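Local coordinates for protein putative branched-chain amino acid aminotransferase IlvE (Streptococcus mutans, PDB 4DQN) that probably transfers amino groups between the branched-chain amino acids and 2-oxoglutarate, using pyridoxal 5'-phosphate, in branched-chain amino acid biosynthesis, at residues Y18-Y29 and D146-P156. Residues are numbered along the deposited sequence; the frame is centred on the assembly and turned at random.
Sequences YHKLPFRYISYY and DEYIFTIFAMP
Y29 and Y148 form a hydrogen-bonded antiparallel pair, and the Y148 ring turns its edge to the Y29 face, offset, with planes 79° apart. S27 with F150 and Y25 with I152 repeat the pairing, so strands 24-29 and 147-156 are neighbours in the antiparallel sheet of a class-IV aminotransferase. Y25 O accepts twice, from I152 N at 3.0 Å and from T151 OG1 at 2.7 Å; the threonine oxygen gets there because it stands anti to its own nitrogen (chi1 -178°). On the face of T151, I149 CG2 meets I26 CG1 (3.8 Å), while I149 CG1 lies alongside Y28 CD2. The opposite face carries Y25 CE1 against F150 CD2 at 3.8 Å, and Y25 also packs on helix 100-113.

N-terminal to R24 a loop runs beside strand 147-156, and one water links H19 O and L21 N to A154 O. P156 CG sits 4.3 Å above the centre of the H19 ring, a CH-pi contact. Y18 CE1 touches F153 CE2 at 3.6 Å, the side chains crossing nearly at right angles. Direct backbone bonds thus fix the strand register, whereas the loop end relies on water and the dimer interface, where E49 OE2 of the second subunit accepts Y18 OH's hydrogen bond and R24 NH1's salt bridge.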
loop_
_atom_site.group_PDB
_atom_site.type_symbol
_atom_site.label_atom_id
_atom_site.label_comp_id
_atom_site.label_asym_id
_atom_site.label_seq_id
_atom_site.Cartn_x
_atom_site.Cartn_y
_atom_site.Cartn_z
ATOM N N TYR A 18 12.450 5.581 15.879
ATOM C CA TYR A 18 11.913 6.934 15.923
ATOM C C TYR A 18 12.344 7.651 17.190
ATOM O O TYR A 18 12.349 7.060 18.266
ATOM C CB TYR A 18 10.379 6.891 15.891
ATOM C CG TYR A 18 9.759 8.281 15.939
ATOM C CD1 TYR A 18 9.768 9.107 14.810
ATOM C CD2 TYR A 18 9.191 8.776 17.112
ATOM C CE1 TYR A 18 9.209 10.388 14.846
ATOM C CE2 TYR A 18 8.631 10.056 17.157
ATOM C CZ TYR A 18 8.644 10.851 16.022
ATOM O OH TYR A 18 8.100 12.127 16.074
ATOM N N HIS A 19 12.703 8.925 17.042
ATOM C CA HIS A 19 12.841 9.861 18.150
ATOM C C HIS A 19 12.058 11.094 17.746
ATOM O O HIS A 19 12.056 11.466 16.572
ATOM C CB HIS A 19 14.309 10.264 18.358
ATOM C CG HIS A 19 15.225 9.108 18.614
ATOM N ND1 HIS A 19 15.831 8.894 19.833
ATOM C CD2 HIS A 19 15.635 8.098 17.810
ATOM C CE1 HIS A 19 16.572 7.803 19.771
ATOM N NE2 HIS A 19 16.469 7.298 18.555
ATOM N N LYS A 20 11.391 11.727 18.703
ATOM C CA LYS A 20 10.700 12.989 18.435
ATOM C C LYS A 20 11.620 14.182 18.674
ATOM O O LYS A 20 11.842 14.587 19.815
ATOM C CB LYS A 20 9.456 13.102 19.316
ATOM C CG LYS A 20 8.595 14.325 19.021
ATOM C CD LYS A 20 7.410 14.375 19.989
ATOM C CE LYS A 20 6.884 15.795 20.116
ATOM N NZ LYS A 20 6.310 16.043 21.476
ATOM N N LEU A 21 12.154 14.744 17.595
ATOM C CA LEU A 21 13.076 15.875 17.686
ATOM C C LEU A 21 12.301 17.197 17.723
ATOM O O LEU A 21 11.118 17.227 17.382
ATOM C CB LEU A 21 14.077 15.840 16.516
ATOM C CG LEU A 21 15.431 15.165 16.804
ATOM C CD1 LEU A 21 15.241 13.812 17.439
ATOM C CD2 LEU A 21 16.275 15.024 15.535
ATOM N N PRO A 22 12.944 18.291 18.171
ATOM C CA PRO A 22 12.192 19.551 18.304
ATOM C C PRO A 22 11.512 20.081 17.030
ATOM O O PRO A 22 10.393 20.584 17.150
ATOM C CB PRO A 22 13.257 20.550 18.773
ATOM C CG PRO A 22 14.265 19.713 19.488
ATOM C CD PRO A 22 14.302 18.400 18.736
ATOM N N PHE A 23 12.137 19.977 15.856
ATOM C CA PHE A 23 11.564 20.592 14.652
ATOM C C PHE A 23 11.450 19.626 13.476
ATOM O O PHE A 23 12.330 18.785 13.286
ATOM C CB PHE A 23 12.413 21.799 14.224
ATOM C CG PHE A 23 12.487 22.870 15.263
ATOM C CD1 PHE A 23 11.426 23.754 15.440
ATOM C CD2 PHE A 23 13.598 22.979 16.083
ATOM C CE1 PHE A 23 11.479 24.734 16.421
ATOM C CE2 PHE A 23 13.660 23.957 17.062
ATOM C CZ PHE A 23 12.599 24.832 17.233
ATOM N N ARG A 24 10.356 19.728 12.711
ATOM C CA ARG A 24 10.256 19.073 11.400
ATOM C C ARG A 24 9.849 20.119 10.413
ATOM O O ARG A 24 9.234 21.122 10.787
ATOM C CB ARG A 24 9.125 18.047 11.302
ATOM C CG ARG A 24 9.001 17.045 12.356
ATOM C CD ARG A 24 7.808 17.347 13.220
ATOM N NE ARG A 24 8.295 18.024 14.386
ATOM C CZ ARG A 24 9.018 17.436 15.320
ATOM N NH1 ARG A 24 9.315 16.132 15.258
ATOM N NH2 ARG A 24 9.419 18.165 16.338
ATOM N N TYR A 25 10.143 19.861 9.143
ATOM C CA TYR A 25 9.634 20.669 8.041
ATOM C C TYR A 25 8.274 20.134 7.593
ATOM O O TYR A 25 8.046 18.922 7.573
ATOM C CB TYR A 25 10.627 20.591 6.886
ATOM C CG TYR A 25 10.203 21.217 5.575
ATOM C CD1 TYR A 25 9.363 20.541 4.684
ATOM C CD2 TYR A 25 10.689 22.454 5.200
ATOM C CE1 TYR A 25 9.006 21.104 3.469
ATOM C CE2 TYR A 25 10.340 23.027 3.987
ATOM C CZ TYR A 25 9.503 22.351 3.130
ATOM O OH TYR A 25 9.178 22.925 1.920
ATOM N N ILE A 26 7.375 21.037 7.221
ATOM C CA ILE A 26 6.087 20.636 6.665
ATOM C C ILE A 26 5.631 21.648 5.617
ATOM O O ILE A 26 5.808 22.857 5.781
ATOM C CB ILE A 26 4.998 20.445 7.769
ATOM C CG1 ILE A 26 3.766 19.738 7.204
ATOM C CG2 ILE A 26 4.602 21.790 8.397
ATOM C CD1 ILE A 26 2.800 19.210 8.293
ATOM N N SER A 27 5.065 21.142 4.527
ATOM C CA SER A 27 4.600 21.976 3.430
ATOM C C SER A 27 3.307 21.356 2.939
ATOM O O SER A 27 3.189 20.125 2.886
ATOM C CB SER A 27 5.639 22.011 2.300
ATOM O OG SER A 27 5.211 22.834 1.216
ATOM N N TYR A 28 2.341 22.204 2.601
ATOM C CA TYR A 28 1.031 21.742 2.162
ATOM C C TYR A 28 0.827 22.056 0.690
ATOM O O TYR A 28 1.211 23.130 0.218
ATOM C CB TYR A 28 -0.089 22.406 2.991
ATOM C CG TYR A 28 -0.095 22.027 4.463
ATOM C CD1 TYR A 28 0.758 22.652 5.367
ATOM C CD2 TYR A 28 -0.967 21.060 4.947
ATOM C CE1 TYR A 28 0.747 22.315 6.717
ATOM C CE2 TYR A 28 -0.989 20.720 6.305
ATOM C CZ TYR A 28 -0.125 21.353 7.171
ATOM O OH TYR A 28 -0.128 21.022 8.511
ATOM N N TYR A 29 0.232 21.114 -0.041
ATOM C CA TYR A 29 -0.128 21.341 -1.434
ATOM C C TYR A 29 -1.641 21.516 -1.503
ATOM O O TYR A 29 -2.399 20.650 -1.066
ATOM C CB TYR A 29 0.321 20.150 -2.279
ATOM C CG TYR A 29 0.099 20.242 -3.773
ATOM C CD1 TYR A 29 -1.129 19.911 -4.338
ATOM C CD2 TYR A 29 1.137 20.594 -4.623
ATOM C CE1 TYR A 29 -1.321 19.966 -5.713
ATOM C CE2 TYR A 29 0.958 20.650 -6.006
ATOM C CZ TYR A 29 -0.279 20.332 -6.538
ATOM O OH TYR A 29 -0.473 20.378 -7.905
ATOM N N ASP A 146 -6.605 15.912 -3.841
ATOM C CA ASP A 146 -6.155 17.192 -4.375
ATOM C C ASP A 146 -5.418 18.039 -3.339
ATOM O O ASP A 146 -4.940 19.136 -3.648
ATOM C CB ASP A 146 -7.255 17.968 -5.118
ATOM C CG ASP A 146 -8.509 18.131 -4.318
ATOM O OD1 ASP A 146 -8.433 18.223 -3.067
ATOM O OD2 ASP A 146 -9.587 18.181 -4.955
ATOM N N GLU A 147 -5.291 17.499 -2.127
ATOM C CA GLU A 147 -4.451 18.110 -1.086
ATOM C C GLU A 147 -3.345 17.141 -0.668
ATOM O O GLU A 147 -3.587 15.944 -0.541
ATOM C CB GLU A 147 -5.296 18.479 0.142
ATOM C CG GLU A 147 -6.346 19.564 -0.116
ATOM C CD GLU A 147 -7.234 19.811 1.093
ATOM O OE1 GLU A 147 -6.711 19.820 2.228
ATOM O OE2 GLU A 147 -8.460 19.977 0.909
ATOM N N TYR A 148 -2.128 17.644 -0.465
ATOM C CA TYR A 148 -1.024 16.778 -0.058
ATOM C C TYR A 148 -0.203 17.407 1.043
ATOM O O TYR A 148 -0.149 18.638 1.174
ATOM C CB TYR A 148 -0.119 16.460 -1.260
ATOM C CG TYR A 148 -0.849 15.661 -2.312
ATOM C CD1 TYR A 148 -1.662 16.291 -3.245
ATOM C CD2 TYR A 148 -0.749 14.269 -2.347
ATOM C CE1 TYR A 148 -2.363 15.562 -4.196
ATOM C CE2 TYR A 148 -1.441 13.519 -3.298
ATOM C CZ TYR A 148 -2.236 14.180 -4.223
ATOM O OH TYR A 148 -2.922 13.463 -5.169
ATOM N N ILE A 149 0.438 16.559 1.842
ATOM C CA ILE A 149 1.441 17.029 2.797
ATOM C C ILE A 149 2.799 16.494 2.407
ATOM O O ILE A 149 2.920 15.319 2.087
ATOM C CB ILE A 149 1.103 16.571 4.234
ATOM C CG1 ILE A 149 -0.136 17.320 4.735
ATOM C CG2 ILE A 149 2.268 16.856 5.192
ATOM C CD1 ILE A 149 -0.603 16.887 6.120
ATOM N N PHE A 150 3.818 17.359 2.421
ATOM C CA PHE A 150 5.206 16.916 2.361
ATOM C C PHE A 150 5.876 17.320 3.666
ATOM O O PHE A 150 5.907 18.503 4.024
ATOM C CB PHE A 150 5.944 17.526 1.156
ATOM C CG PHE A 150 7.424 17.178 1.102
ATOM C CD1 PHE A 150 7.846 15.852 0.978
ATOM C CD2 PHE A 150 8.387 18.177 1.165
ATOM C CE1 PHE A 150 9.225 15.533 0.929
ATOM C CE2 PHE A 150 9.764 17.875 1.114
ATOM C CZ PHE A 150 10.181 16.552 0.993
ATOM N N THR A 151 6.386 16.334 4.397
ATOM C CA THR A 151 7.054 16.614 5.657
ATOM C C THR A 151 8.389 15.879 5.746
ATOM O O THR A 151 8.536 14.781 5.212
ATOM C CB THR A 151 6.134 16.271 6.867
ATOM O OG1 THR A 151 6.799 16.593 8.093
ATOM C CG2 THR A 151 5.722 14.784 6.872
ATOM N N ILE A 152 9.380 16.507 6.375
ATOM C CA ILE A 152 10.611 15.793 6.708
ATOM C C ILE A 152 10.866 15.898 8.197
ATOM O O ILE A 152 11.044 17.004 8.730
ATOM C CB ILE A 152 11.853 16.353 5.980
ATOM C CG1 ILE A 152 11.632 16.439 4.459
ATOM C CG2 ILE A 152 13.080 15.489 6.287
ATOM C CD1 ILE A 152 12.890 16.926 3.677
ATOM N N PHE A 153 10.885 14.748 8.870
ATOM C CA PHE A 153 11.296 14.691 10.266
ATOM C C PHE A 153 12.582 13.878 10.408
ATOM O O PHE A 153 12.995 13.190 9.467
ATOM C CB PHE A 153 10.179 14.177 11.191
ATOM C CG PHE A 153 9.654 12.803 10.860
ATOM C CD1 PHE A 153 8.613 12.645 9.949
ATOM C CD2 PHE A 153 10.144 11.681 11.520
ATOM C CE1 PHE A 153 8.103 11.387 9.663
ATOM C CE2 PHE A 153 9.647 10.409 11.238
ATOM C CZ PHE A 153 8.612 10.257 10.316
ATOM N N ALA A 154 13.233 13.995 11.563
ATOM C CA ALA A 154 14.582 13.453 11.733
ATOM C C ALA A 154 14.785 12.741 13.062
ATOM O O ALA A 154 14.067 12.981 14.033
ATOM C CB ALA A 154 15.624 14.566 11.566
ATOM N N MET A 155 15.787 11.868 13.104
ATOM C CA MET A 155 16.116 11.149 14.325
ATOM C C MET A 155 17.545 10.643 14.222
ATOM O O MET A 155 17.996 10.229 13.149
ATOM C CB MET A 155 15.157 9.973 14.554
ATOM C CG MET A 155 15.243 8.890 13.487
ATOM S SD MET A 155 13.626 8.436 12.823
ATOM C CE MET A 155 13.221 9.923 11.887
ATOM N N PRO A 156 18.278 10.695 15.337
ATOM C CA PRO A 156 19.637 10.152 15.296
ATOM C C PRO A 156 19.591 8.620 15.258
ATOM O O PRO A 156 18.774 8.022 15.969
ATOM C CB PRO A 156 20.243 10.663 16.606
ATOM C CG PRO A 156 19.066 10.801 17.539
ATOM C CD PRO A 156 17.932 11.272 16.649
HETATM O O HOH W 1 11.624 13.566 14.962
HETATM O O HOH W 2 17.639 5.576 16.754
HETATM O O HOH W 3 12.093 16.119 13.299
#